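Local atomic coordinates of G/U mismatch-specific DNA glycosylase (PDB entry 2C2Q), a protein that belongs to the uracil-DNA glycosylase superfamily, whose alpha/beta fold surrounds a largely parallel central sheet with helices, and is named a mismatch-specific member of it. Residues V29-A34 against G81-A86; I117-S122 against W155-T160; A42-A47 against Q70-L75; E15-D20 against R88-A93. The protein carries 1 engineered substitution. One frame throughout, in Å; residues are numbered along the deposited sequence.

Contact 1: residues V29-A34 against G81-A86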
loop_
_atom_site.group_PDB
_atom_site.type_symbol
_atom_site.label_atom_id
_atom_site.label_comp_id
_atom_site.label_asym_id
_atom_site.label_seq_id
_atom_site.Cartn_x
_atom_site.Cartn_y
_atom_site.Cartn_z
ATOM N N VAL A 29 -6.259 -1.353 -1.298
ATOM C CA VAL A 29 -5.297 -1.349 -0.192
ATOM C C VAL A 29 -3.899 -1.064 -0.745
ATOM O O VAL A 29 -3.420 -1.765 -1.655
ATOM C CB VAL A 29 -5.318 -2.713 0.505
ATOM C CG1 VAL A 29 -4.150 -2.879 1.520
ATOM C CG2 VAL A 29 -6.710 -3.000 1.150
ATOM N N LEU A 30 -3.250 -0.090 -0.120
ATOM C CA LEU A 30 -1.908 0.409 -0.524
ATOM C C LEU A 30 -0.909 -0.227 0.432
ATOM O O LEU A 30 -1.033 -0.074 1.665
ATOM C CB LEU A 30 -1.835 1.914 -0.463
ATOM C CG LEU A 30 -2.683 2.543 -1.597
ATOM C CD1 LEU A 30 -3.337 3.849 -1.063
ATOM C CD2 LEU A 30 -1.761 2.691 -2.898
ATOM N N VAL A 31 0.018 -0.979 -0.129
ATOM C CA VAL A 31 0.940 -1.802 0.664
ATOM C C VAL A 31 2.403 -1.314 0.507
ATOM O O VAL A 31 2.942 -1.300 -0.638
ATOM C CB VAL A 31 0.887 -3.262 0.221
ATOM C CG1 VAL A 31 1.857 -4.110 1.094
ATOM C CG2 VAL A 31 -0.575 -3.820 0.255
ATOM N N GLY A 32 3.023 -0.858 1.585
ATOM C CA GLY A 32 4.411 -0.416 1.504
ATOM C C GLY A 32 5.394 -1.527 1.869
ATOM O O GLY A 32 4.991 -2.660 2.108
ATOM N N THR A 33 6.685 -1.208 1.946
ATOM C CA THR A 33 7.674 -2.219 2.423
ATOM C C THR A 33 7.574 -2.378 3.951
ATOM O O THR A 33 7.335 -3.479 4.491
ATOM C CB THR A 33 9.075 -1.717 2.046
ATOM O OG1 THR A 33 9.145 -0.322 2.329
ATOM C CG2 THR A 33 9.292 -1.792 0.485
ATOM N N ALA A 34 7.755 -1.261 4.651
ATOM C CA ALA A 34 7.823 -1.195 6.105
ATOM C C ALA A 34 7.727 0.261 6.478
ATOM O O ALA A 34 8.070 1.156 5.639
ATOM C CB ALA A 34 9.131 -1.747 6.634
ATOM N N GLY A 81 -7.541 1.298 2.222
ATOM C CA GLY A 81 -6.867 0.726 3.413
ATOM C C GLY A 81 -5.354 0.702 3.256
ATOM O O GLY A 81 -4.798 1.112 2.203
ATOM N N LEU A 82 -4.679 0.154 4.264
ATOM C CA LEU A 82 -3.238 0.250 4.354
ATOM C C LEU A 82 -2.685 -0.958 5.083
ATOM O O LEU A 82 -3.279 -1.427 6.106
ATOM C CB LEU A 82 -2.772 1.480 5.163
ATOM C CG LEU A 82 -3.073 2.865 4.556
ATOM C CD1 LEU A 82 -2.789 3.897 5.592
ATOM C CD2 LEU A 82 -2.123 2.986 3.280
ATOM N N THR A 83 -1.572 -1.430 4.590
ATOM C CA THR A 83 -0.691 -2.345 5.365
ATOM C C THR A 83 0.739 -2.293 4.765
ATOM O O THR A 83 0.980 -1.506 3.863
ATOM C CB THR A 83 -1.266 -3.793 5.403
ATOM O OG1 THR A 83 -0.434 -4.635 6.227
ATOM C CG2 THR A 83 -1.291 -4.447 3.991
ATOM N N ASP A 84 1.636 -3.161 5.218
ATOM C CA ASP A 84 2.998 -3.242 4.705
ATOM C C ASP A 84 3.444 -4.691 4.678
ATOM O O ASP A 84 2.941 -5.503 5.449
ATOM C CB ASP A 84 3.955 -2.493 5.626
ATOM C CG ASP A 84 3.819 -0.965 5.531
ATOM O OD1 ASP A 84 3.638 -0.405 4.405
ATOM O OD2 ASP A 84 3.964 -0.233 6.543
ATOM N N VAL A 85 4.451 -4.981 3.879
ATOM C CA VAL A 85 4.970 -6.360 3.841
ATOM C C VAL A 85 5.660 -6.704 5.155
ATOM O O VAL A 85 5.590 -7.846 5.638
ATOM C CB VAL A 85 5.910 -6.544 2.627
ATOM C CG1 VAL A 85 6.389 -8.009 2.505
ATOM C CG2 VAL A 85 5.213 -6.076 1.306
ATOM N N ALA A 86 6.356 -5.732 5.738
ATOM C CA ALA A 86 6.998 -5.875 7.047
ATOM C C ALA A 86 6.276 -4.992 8.103
ATOM O O ALA A 86 6.222 -3.753 7.967
ATOM C CB ALA A 86 8.439 -5.509 6.953
#
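Leu30 and Thr83 hold neighbouring parallel strands together in the central sheet, and the connection from 28-32 to 80-84 runs through helices 37-42 and 53-59, a beta-alpha-beta crossover. The strands show how a parallel pair shares its bonds: the two backbone polar groups of Leu30 reach different residues of the partner. Its N binds Gly81 O at 3.0 Å in a nearly straight bond (173° at the hydrogen), the donor standing above the carbonyl plane, while its O receives Thr83 N at 3.3 Å. Thr83 then turns the pattern round, for its O takes Gly32 N at 3.1 Å on an in-plane lone pair. Side chains alternate between the two faces. On one, Leu30 CB lies 3.9 Å from Leu82 CD2, and both leucines pack on Phe53 of helix 53-59. On the other, the methyl branches of Val31 and Thr83 run side by side, pointing the same way, with their CG2 atoms in contact at 3.9 Å. Thr83 OG1, anti to its own N (chi1 -176°), is thereby directed to Asp20, to which it is hydrogen-bonded.

Asp84, with the largest area buried here, ends the strand beside a bound acetate ion. Gly32 has no side chain, and the Asp84 carboxylate lies against its backbone, OD1 drawing a weak second bond from Gly32 N at 2.9 Å (121°). Past the strands the pairing continues: Val85 N reaches Gly32 O at 3.0 Å, and Ala86 N meets Thr33 O at 2.8 Å, almost in line with the carbonyl bond.

Contact 2: residues I117-S122 against W155-T160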
loop_
_atom_site.group_PDB
_atom_site.type_symbol
_atom_site.label_atom_id
_atom_site.label_comp_id
_atom_site.label_asym_id
_atom_site.label_seq_id
_atom_site.Cartn_x
_atom_site.Cartn_y
_atom_site.Cartn_z
ATOM N N ILE A 117 -8.549 -3.817 -5.142
ATOM C CA ILE A 117 -7.197 -3.591 -5.671
ATOM C C ILE A 117 -6.210 -3.694 -4.526
ATOM O O ILE A 117 -6.521 -3.224 -3.419
ATOM C CB ILE A 117 -7.051 -2.214 -6.325
ATOM C CG1 ILE A 117 -8.099 -2.026 -7.476
ATOM C CG2 ILE A 117 -5.602 -2.079 -6.839
ATOM C CD1 ILE A 117 -8.304 -0.579 -7.793
ATOM N N VAL A 118 -5.093 -4.391 -4.770
ATOM C CA VAL A 118 -3.904 -4.257 -3.884
ATOM C C VAL A 118 -2.837 -3.532 -4.708
ATOM O O VAL A 118 -2.464 -4.028 -5.765
ATOM C CB VAL A 118 -3.413 -5.645 -3.394
ATOM C CG1 VAL A 118 -2.029 -5.506 -2.605
ATOM C CG2 VAL A 118 -4.462 -6.203 -2.467
ATOM N N ALA A 119 -2.370 -2.367 -4.244
ATOM C CA ALA A 119 -1.374 -1.611 -5.028
ATOM C C ALA A 119 -0.122 -1.474 -4.148
ATOM O O ALA A 119 -0.192 -0.924 -3.055
ATOM C CB ALA A 119 -1.885 -0.243 -5.456
ATOM N N PHE A 120 0.969 -2.120 -4.569
ATOM C CA PHE A 120 2.267 -1.946 -3.890
ATOM C C PHE A 120 2.793 -0.555 -4.172
ATOM O O PHE A 120 2.780 -0.087 -5.330
ATOM C CB PHE A 120 3.286 -3.009 -4.331
ATOM C CG PHE A 120 2.867 -4.387 -3.915
ATOM C CD1 PHE A 120 3.207 -4.854 -2.639
ATOM C CD2 PHE A 120 2.015 -5.152 -4.718
ATOM C CE1 PHE A 120 2.800 -6.098 -2.177
ATOM C CE2 PHE A 120 1.602 -6.417 -4.244
ATOM C CZ PHE A 120 2.002 -6.875 -2.996
ATOM N N THR A 121 3.187 0.148 -3.118
ATOM C CA THR A 121 3.689 1.544 -3.290
ATOM C C THR A 121 5.181 1.609 -3.600
ATOM O O THR A 121 5.778 2.671 -3.541
ATOM C CB THR A 121 3.367 2.401 -2.041
ATOM O OG1 THR A 121 4.065 1.826 -0.895
ATOM C CG2 THR A 121 1.834 2.290 -1.721
ATOM N N SER A 122 5.782 0.464 -3.858
ATOM C CA SER A 122 7.145 0.423 -4.415
ATOM C C SER A 122 7.378 -0.916 -5.102
ATOM O O SER A 122 6.752 -1.927 -4.792
ATOM C CB SER A 122 8.197 0.630 -3.312
ATOM O OG SER A 122 8.110 -0.454 -2.384
ATOM N N TRP A 155 -1.301 -3.996 -8.410
ATOM C CA TRP A 155 -0.721 -2.841 -9.082
ATOM C C TRP A 155 0.619 -2.615 -8.423
ATOM O O TRP A 155 0.825 -2.980 -7.245
ATOM C CB TRP A 155 -1.584 -1.574 -8.872
ATOM C CG TRP A 155 -2.809 -1.456 -9.814
ATOM C CD1 TRP A 155 -3.847 -2.340 -9.947
ATOM C CD2 TRP A 155 -3.089 -0.381 -10.720
ATOM N NE1 TRP A 155 -4.775 -1.873 -10.855
ATOM C CE2 TRP A 155 -4.328 -0.682 -11.367
ATOM C CE3 TRP A 155 -2.417 0.805 -11.068
ATOM C CZ2 TRP A 155 -4.903 0.169 -12.339
ATOM C CZ3 TRP A 155 -2.998 1.658 -12.030
ATOM C CH2 TRP A 155 -4.222 1.306 -12.678
ATOM N N VAL A 156 1.522 -1.993 -9.188
ATOM C CA VAL A 156 2.858 -1.662 -8.663
ATOM C C VAL A 156 3.083 -0.203 -8.967
ATOM O O VAL A 156 2.792 0.261 -10.087
ATOM C CB VAL A 156 3.960 -2.570 -9.253
ATOM C CG1 VAL A 156 5.365 -2.104 -8.814
ATOM C CG2 VAL A 156 3.775 -4.058 -8.829
ATOM N N LEU A 157 3.506 0.569 -7.954
ATOM C CA LEU A 157 3.553 2.006 -8.118
ATOM C C LEU A 157 4.946 2.528 -7.865
ATOM O O LEU A 157 5.675 1.904 -7.124
ATOM C CB LEU A 157 2.578 2.739 -7.183
ATOM C CG LEU A 157 1.112 2.254 -7.271
ATOM C CD1 LEU A 157 0.310 2.840 -6.030
ATOM C CD2 LEU A 157 0.468 2.692 -8.527
ATOM N N PRO A 158 5.321 3.652 -8.509
ATOM C CA PRO A 158 6.640 4.280 -8.250
ATOM C C PRO A 158 6.689 4.752 -6.814
ATOM O O PRO A 158 5.760 5.410 -6.351
ATOM C CB PRO A 158 6.669 5.478 -9.227
ATOM C CG PRO A 158 5.707 5.076 -10.362
ATOM C CD PRO A 158 4.561 4.398 -9.538
ATOM N N SER A 159 7.776 4.407 -6.120
ATOM C CA SER A 159 7.953 4.879 -4.709
ATOM C C SER A 159 7.821 6.409 -4.546
ATOM O O SER A 159 8.347 7.189 -5.365
ATOM C CB SER A 159 9.269 4.337 -4.138
ATOM O OG SER A 159 9.517 4.924 -2.902
ATOM N N THR A 160 7.102 6.839 -3.505
ATOM C CA THR A 160 6.967 8.234 -3.144
ATOM C C THR A 160 8.064 8.647 -2.157
ATOM O O THR A 160 8.036 9.748 -1.644
ATOM C CB THR A 160 5.582 8.515 -2.558
ATOM O OG1 THR A 160 5.365 7.607 -1.454
ATOM C CG2 THR A 160 4.465 8.211 -3.598
HETATM O O HOH W 1 5.971 4.704 -1.686
#
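The carbonyl oxygen of Trp155 takes one hydrogen bond and two weaker contacts from the neighbouring strand. Phe120 N donates to Trp155 O at 2.8 Å, from a position tilted 35° out of the carbonyl plane, and Ala119 CA adds a CA-H...O contact to it at 3.4 Å. The Phe120 ring also turns its edge to this oxygen, with CD2 3.5 Å from Trp155 O. Two further backbone bonds lie on either side of it along the pair: Trp155 N to Val118 O, and Leu157 N to Phe120 O at 2.8 Å.

Side chains fill in along one face. Ala119 is small, and its CB touches both Trp155 CB, at 3.7 Å, and Leu157 CD1. Ile117 offers its CG2 branch, which is anti to the backbone N, obliquely to the indole, 3.6 Å from Trp155 CD1. The indole is fixed from elsewhere too, since NE1 is bonded to Glu153. Phe120 and Val156 project to the other face and pack on helix 123-130.

Beyond the strands the two segments stay linked through a water that donates to Thr121 O (2.8 Å) and accepts from Thr160 N. Ser122 CB meets Ser159 CB, and Ser122 takes the N-cap position of helix 123-130, its OG weakly bonded to Gly125 N. A strand turning shortly into a helix beside a parallel neighbour, as 117-120 does, is common in alpha/beta folds such as this one.

Contact 3: residues A42-A47 against Q70-L75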
loop_
_atom_site.group_PDB
_atom_site.type_symbol
_atom_site.label_atom_id
_atom_site.label_comp_id
_atom_site.label_asym_id
_atom_site.label_seq_id
_atom_site.Cartn_x
_atom_site.Cartn_y
_atom_site.Cartn_z
ATOM N N ALA A 42 5.926 8.063 14.857
ATOM C CA ALA A 42 4.645 8.760 14.808
ATOM C C ALA A 42 3.431 7.789 14.909
ATOM O O ALA A 42 2.322 8.262 15.047
ATOM C CB ALA A 42 4.538 9.571 13.519
ATOM N N ARG A 43 3.668 6.475 14.823
ATOM C CA ARG A 43 2.588 5.495 14.763
ATOM C C ARG A 43 1.628 5.911 13.621
ATOM O O ARG A 43 0.424 6.040 13.805
ATOM C CB ARG A 43 1.822 5.384 16.124
ATOM C CG ARG A 43 2.686 4.616 17.155
ATOM C CD ARG A 43 1.935 4.419 18.460
ATOM N NE ARG A 43 2.823 4.123 19.587
ATOM C CZ ARG A 43 2.444 4.107 20.880
ATOM N NH1 ARG A 43 1.192 4.361 21.237
ATOM N NH2 ARG A 43 3.337 3.833 21.832
ATOM N N ALA A 44 2.175 6.129 12.426
ATOM C CA ALA A 44 1.348 6.535 11.269
ATOM C C ALA A 44 1.974 5.921 9.988
ATOM O O ALA A 44 2.852 5.025 10.082
ATOM C CB ALA A 44 1.264 8.097 11.207
ATOM N N TYR A 45 1.528 6.380 8.807
ATOM C CA TYR A 45 2.074 5.886 7.534
ATOM C C TYR A 45 2.637 7.060 6.787
ATOM O O TYR A 45 2.027 8.130 6.865
ATOM C CB TYR A 45 0.980 5.225 6.693
ATOM C CG TYR A 45 0.596 3.814 7.150
ATOM C CD1 TYR A 45 1.054 2.669 6.464
ATOM C CD2 TYR A 45 -0.218 3.647 8.285
ATOM C CE1 TYR A 45 0.654 1.346 6.909
ATOM C CE2 TYR A 45 -0.588 2.372 8.723
ATOM C CZ TYR A 45 -0.146 1.236 8.022
ATOM O OH TYR A 45 -0.546 -0.035 8.434
ATOM N N TYR A 46 3.704 6.795 6.025
ATOM C CA TYR A 46 4.365 7.764 5.109
ATOM C C TYR A 46 4.460 9.122 5.791
ATOM O O TYR A 46 4.011 10.167 5.223
ATOM C CB TYR A 46 3.559 7.833 3.795
ATOM C CG TYR A 46 3.391 6.481 3.166
ATOM C CD1 TYR A 46 4.451 5.858 2.448
ATOM C CD2 TYR A 46 2.188 5.798 3.294
ATOM C CE1 TYR A 46 4.291 4.591 1.905
ATOM C CE2 TYR A 46 1.995 4.526 2.746
ATOM C CZ TYR A 46 3.052 3.899 2.055
ATOM O OH TYR A 46 2.929 2.652 1.510
ATOM N N ALA A 47 5.014 9.102 7.024
ATOM C CA ALA A 47 5.058 10.275 7.875
ATOM C C ALA A 47 6.278 11.192 7.643
ATOM O O ALA A 47 6.315 12.303 8.193
ATOM C CB ALA A 47 4.941 9.884 9.393
ATOM N N GLN A 70 -1.272 11.450 10.527
ATOM C CA GLN A 70 -2.039 10.930 11.682
ATOM C C GLN A 70 -3.507 10.617 11.349
ATOM O O GLN A 70 -4.215 9.997 12.144
ATOM C CB GLN A 70 -1.902 11.867 12.893
ATOM C CG GLN A 70 -0.473 11.710 13.652
ATOM C CD GLN A 70 -0.239 12.771 14.760
ATOM O OE1 GLN A 70 -0.553 12.523 15.964
ATOM N NE2 GLN A 70 0.308 13.947 14.382
ATOM N N GLU A 71 -3.949 11.077 10.175
ATOM C CA GLU A 71 -5.298 10.803 9.680
ATOM C C GLU A 71 -5.407 9.498 8.894
ATOM O O GLU A 71 -6.465 9.190 8.350
ATOM C CB GLU A 71 -5.771 12.020 8.872
ATOM C CG GLU A 71 -6.220 13.189 9.778
ATOM C CD GLU A 71 -6.513 14.473 9.000
ATOM O OE1 GLU A 71 -5.988 14.619 7.892
ATOM O OE2 GLU A 71 -7.288 15.332 9.518
ATOM N N TYR A 72 -4.320 8.709 8.877
ATOM C CA TYR A 72 -4.267 7.568 7.986
ATOM C C TYR A 72 -5.442 6.581 8.133
ATOM O O TYR A 72 -5.902 5.949 7.155
ATOM C CB TYR A 72 -2.944 6.848 8.159
ATOM C CG TYR A 72 -2.857 6.101 9.478
ATOM C CD1 TYR A 72 -3.154 4.732 9.505
ATOM C CD2 TYR A 72 -2.477 6.768 10.671
ATOM C CE1 TYR A 72 -3.114 3.977 10.721
ATOM C CE2 TYR A 72 -2.415 6.045 11.915
ATOM C CZ TYR A 72 -2.723 4.660 11.906
ATOM O OH TYR A 72 -2.675 3.916 13.087
ATOM N N ALA A 73 -5.908 6.400 9.376
ATOM C CA ALA A 73 -6.979 5.457 9.639
ATOM C C ALA A 73 -8.354 5.839 9.106
ATOM O O ALA A 73 -9.267 5.012 9.124
ATOM C CB ALA A 73 -7.071 5.051 11.172
ATOM N N THR A 74 -8.507 7.092 8.615
ATOM C CA THR A 74 -9.753 7.539 8.077
ATOM C C THR A 74 -9.930 7.119 6.623
ATOM O O THR A 74 -11.007 7.258 6.045
ATOM C CB THR A 74 -9.888 9.070 8.192
ATOM O OG1 THR A 74 -8.935 9.708 7.304
ATOM C CG2 THR A 74 -9.556 9.602 9.631
ATOM N N LEU A 75 -8.874 6.563 6.033
ATOM C CA LEU A 75 -8.938 6.234 4.631
ATOM C C LEU A 75 -10.120 5.350 4.196
ATOM O O LEU A 75 -10.549 5.446 3.033
ATOM C CB LEU A 75 -7.616 5.583 4.151
ATOM C CG LEU A 75 -6.415 6.534 3.945
ATOM C CD1 LEU A 75 -5.195 5.711 3.506
ATOM C CD2 LEU A 75 -6.785 7.579 2.869
HETATM O O HOH W 2 -1.660 4.872 15.179
#
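Tyr45 and Tyr72 meet ring against ring, and their torsions decide how. The CB of Tyr72 already points from the 3-10 segment 70-75 to the loop 42-47, and a chi1 of 72° sets CG in the crowded position between its backbone N and carbonyl carbon. Tyr45 has CG beside the backbone N instead (chi1 -77°), which brings the CD2-CE2 side of its ring to the CD1-CE1 side of Tyr72. CD2 of Tyr45 is 3.4 Å from CD1 of Tyr72, and the centroids are 5.2 Å apart. With the planes at 47°, the two rings meet obliquely. The far end of Tyr45 is tied down separately, its OH being bonded to Pro19 O.

The CD2-CE2 part of the Tyr72 ring borders the backbone of the loop. CE2 of Tyr72 lies 3.4 Å from Arg43 O, and CD2 is 4.0 Å from the methyl carbon of Ala44. Arg43, the first residue to leave helical angles after the preceding helix, has positive phi and forms a Schellman motif; Tyr45 follows two residues on.

The Tyr72 hydroxyl reaches the same carbonyl through water. One molecule, in the plane of the ring at its edge, donates to Arg43 O at 2.8 Å and is 2.5 Å from Tyr72 OH. Tyr45 N, buried by the contact, has no partner in the model. Within the segment bearing Tyr72, Glu71 O accepts from both the N and the OG1 of Thr74, the latter at 2.7 Å.

Contact 4: residues E15-D20 against R88-A93. Engineered in segment 88-93: Ala93 (natural residue Asp).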
loop_
_atom_site.group_PDB
_atom_site.type_symbol
_atom_site.label_atom_id
_atom_site.label_comp_id
_atom_site.label_asym_id
_atom_site.label_seq_id
_atom_site.Cartn_x
_atom_site.Cartn_y
_atom_site.Cartn_z
ATOM N N GLU A 15 1.962 -6.707 18.291
ATOM C CA GLU A 15 3.329 -6.780 17.811
ATOM C C GLU A 15 3.582 -5.743 16.700
ATOM O O GLU A 15 4.725 -5.373 16.447
ATOM C CB GLU A 15 3.665 -8.158 17.324
ATOM C CG GLU A 15 3.515 -9.199 18.449
ATOM C CD GLU A 15 3.960 -10.596 18.059
ATOM O OE1 GLU A 15 4.446 -10.839 16.920
ATOM O OE2 GLU A 15 3.850 -11.498 18.948
ATOM N N TYR A 16 2.532 -5.322 16.017
ATOM C CA TYR A 16 2.773 -4.420 14.851
ATOM C C TYR A 16 3.159 -3.031 15.367
ATOM O O TYR A 16 2.578 -2.539 16.340
ATOM C CB TYR A 16 1.541 -4.293 13.998
ATOM C CG TYR A 16 1.143 -5.519 13.207
ATOM C CD1 TYR A 16 1.971 -6.667 13.116
ATOM C CD2 TYR A 16 -0.100 -5.542 12.558
ATOM C CE1 TYR A 16 1.547 -7.769 12.392
ATOM C CE2 TYR A 16 -0.530 -6.634 11.865
ATOM C CZ TYR A 16 0.278 -7.736 11.771
ATOM O OH TYR A 16 -0.222 -8.782 11.026
ATOM N N LEU A 17 4.113 -2.390 14.698
ATOM C CA LEU A 17 4.606 -1.072 15.086
ATOM C C LEU A 17 3.524 -0.024 14.850
ATOM O O LEU A 17 3.375 0.902 15.635
ATOM C CB LEU A 17 5.907 -0.706 14.347
ATOM C CG LEU A 17 7.089 -1.711 14.423
ATOM C CD1 LEU A 17 8.263 -1.168 13.727
ATOM C CD2 LEU A 17 7.408 -2.056 15.907
ATOM N N VAL A 18 2.724 -0.192 13.769
ATOM C CA VAL A 18 1.620 0.689 13.447
ATOM C C VAL A 18 0.445 -0.231 12.977
ATOM O O VAL A 18 0.755 -1.224 12.326
ATOM C CB VAL A 18 1.958 1.638 12.293
ATOM C CG1 VAL A 18 0.828 2.664 12.185
ATOM C CG2 VAL A 18 3.327 2.364 12.606
ATOM N N PRO A 19 -0.793 0.011 13.421
ATOM C CA PRO A 19 -1.935 -0.834 13.021
ATOM C C PRO A 19 -2.102 -0.893 11.493
ATOM O O PRO A 19 -1.832 0.102 10.778
ATOM C CB PRO A 19 -3.153 -0.134 13.628
ATOM C CG PRO A 19 -2.618 0.540 14.845
ATOM C CD PRO A 19 -1.250 1.077 14.356
ATOM N N ASP A 20 -2.484 -2.049 11.008
ATOM C CA ASP A 20 -3.182 -2.151 9.702
ATOM C C ASP A 20 -4.461 -1.339 9.639
ATOM O O ASP A 20 -5.099 -1.062 10.679
ATOM C CB ASP A 20 -3.483 -3.585 9.407
ATOM C CG ASP A 20 -2.252 -4.317 8.975
ATOM O OD1 ASP A 20 -1.205 -3.674 8.581
ATOM O OD2 ASP A 20 -2.245 -5.560 9.035
ATOM N N ARG A 88 6.571 -5.548 11.790
ATOM C CA ARG A 88 7.211 -5.579 13.112
ATOM C C ARG A 88 8.584 -4.920 13.156
ATOM O O ARG A 88 9.249 -4.969 14.219
ATOM C CB ARG A 88 7.380 -7.061 13.537
ATOM C CG ARG A 88 6.018 -7.805 13.665
ATOM C CD ARG A 88 6.149 -9.245 14.230
ATOM N NE ARG A 88 4.850 -9.905 14.408
ATOM C CZ ARG A 88 4.120 -10.408 13.397
ATOM N NH1 ARG A 88 4.533 -10.306 12.134
ATOM N NH2 ARG A 88 2.964 -11.025 13.655
ATOM N N HIS A 89 9.031 -4.344 12.027
ATOM C CA HIS A 89 10.327 -3.705 11.951
ATOM C C HIS A 89 10.152 -2.415 11.144
ATOM O O HIS A 89 9.262 -2.316 10.308
ATOM C CB HIS A 89 11.337 -4.598 11.195
ATOM C CG HIS A 89 11.573 -5.948 11.833
ATOM N ND1 HIS A 89 10.711 -7.015 11.670
ATOM C CD2 HIS A 89 12.577 -6.390 12.635
ATOM C CE1 HIS A 89 11.181 -8.065 12.339
ATOM N NE2 HIS A 89 12.308 -7.706 12.942
ATOM N N SER A 90 11.053 -1.457 11.384
ATOM C CA SER A 90 11.043 -0.214 10.650
ATOM C C SER A 90 12.410 0.059 10.076
ATOM O O SER A 90 13.425 -0.516 10.522
ATOM C CB SER A 90 10.599 0.922 11.573
ATOM O OG SER A 90 11.566 1.225 12.597
ATOM N N GLY A 91 12.440 0.957 9.103
ATOM C CA GLY A 91 13.694 1.439 8.535
ATOM C C GLY A 91 13.647 1.255 7.035
ATOM O O GLY A 91 12.570 0.946 6.460
ATOM N N VAL A 92 14.788 1.432 6.382
ATOM C CA VAL A 92 14.834 1.275 4.944
ATOM C C VAL A 92 14.910 -0.190 4.570
ATOM O O VAL A 92 15.481 -1.010 5.345
ATOM C CB VAL A 92 16.006 2.100 4.321
ATOM C CG1 VAL A 92 15.950 3.498 4.905
ATOM C CG2 VAL A 92 17.382 1.476 4.610
ATOM N N ALA A 93 14.281 -0.544 3.438
ATOM C CA ALA A 93 14.283 -1.943 2.951
ATOM C C ALA A 93 15.612 -2.646 3.062
ATOM O O ALA A 93 15.670 -3.763 3.587
ATOM C CB ALA A 93 13.772 -2.034 1.489
HETATM O O HOH W 3 0.355 -11.011 12.189
#
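Glu15 and Arg88 form a salt bridge between two irregular loops, the N-terminal one that precedes the central sheet and the one that follows its edge strand 80-84. The pair illustrates how little a salt bridge needs coplanar groups: the carboxylate and guanidinium planes stand 73° apart, and one bond does the work. Arg88 NE donates to Glu15 OE1 at 2.7 Å, using the lone pair of OE1 that faces away from OE2, and the oxygen sits at the guanidinium edge, 18° out of its plane. Arg88 is extended from CG to NE, which carries the guanidinium obliquely across Glu15 and toward Tyr16.

There a second flat group meets it almost perpendicularly. The Tyr16 ring is turned 79° from the guanidinium plane and brings CE1 over one face, offset toward the rim, 3.8 Å from Arg88 NH2; NH1 in turn lies in the plane of the tyrosine ring, at its edge. A water ties the two side chains further, accepting from Arg88 NH2 at 3.0 Å and lying 2.6 Å from Tyr16 OH. Both have other partners in helix 103-113: NH1 forms a salt bridge with Glu105, and Tyr16 OH is bonded to Lys109. The guanidinium is therefore held from several sides.

Leu17 makes the apolar part of the contact, lying mostly against the opposing backbone. Its CG is 3.8 Å from the carbonyl carbon of Arg88, while CD1 reaches 3.4 Å from His89 C and 3.8 Å from Ser90 CB.

How the contacts relate
Contacts 1 and 2 are the outer pairings of four consecutive parallel strands of one sheet, 80-84, 28-32, 117-120 and 153-156. Their centres are about 9 Å apart, and strand 28-32 is bonded to 117-120. Along the chain contact 4 encloses contact 1, which encloses contact 3; contact 2 opens after these close. Contact 3, centred about 12 Å from contact 1, lies within the crossover between strands 28-32 and 80-84. Contact 4, about 13 Å from contact 3 between centres, bonds to it through Pro19 and Tyr45, and to contact 1 through Asp20 and Thr83. Contacts 2 and 4, centres about 18 Å apart, do not touch. The sheet is central; loops pack beside its outer strand 80-84.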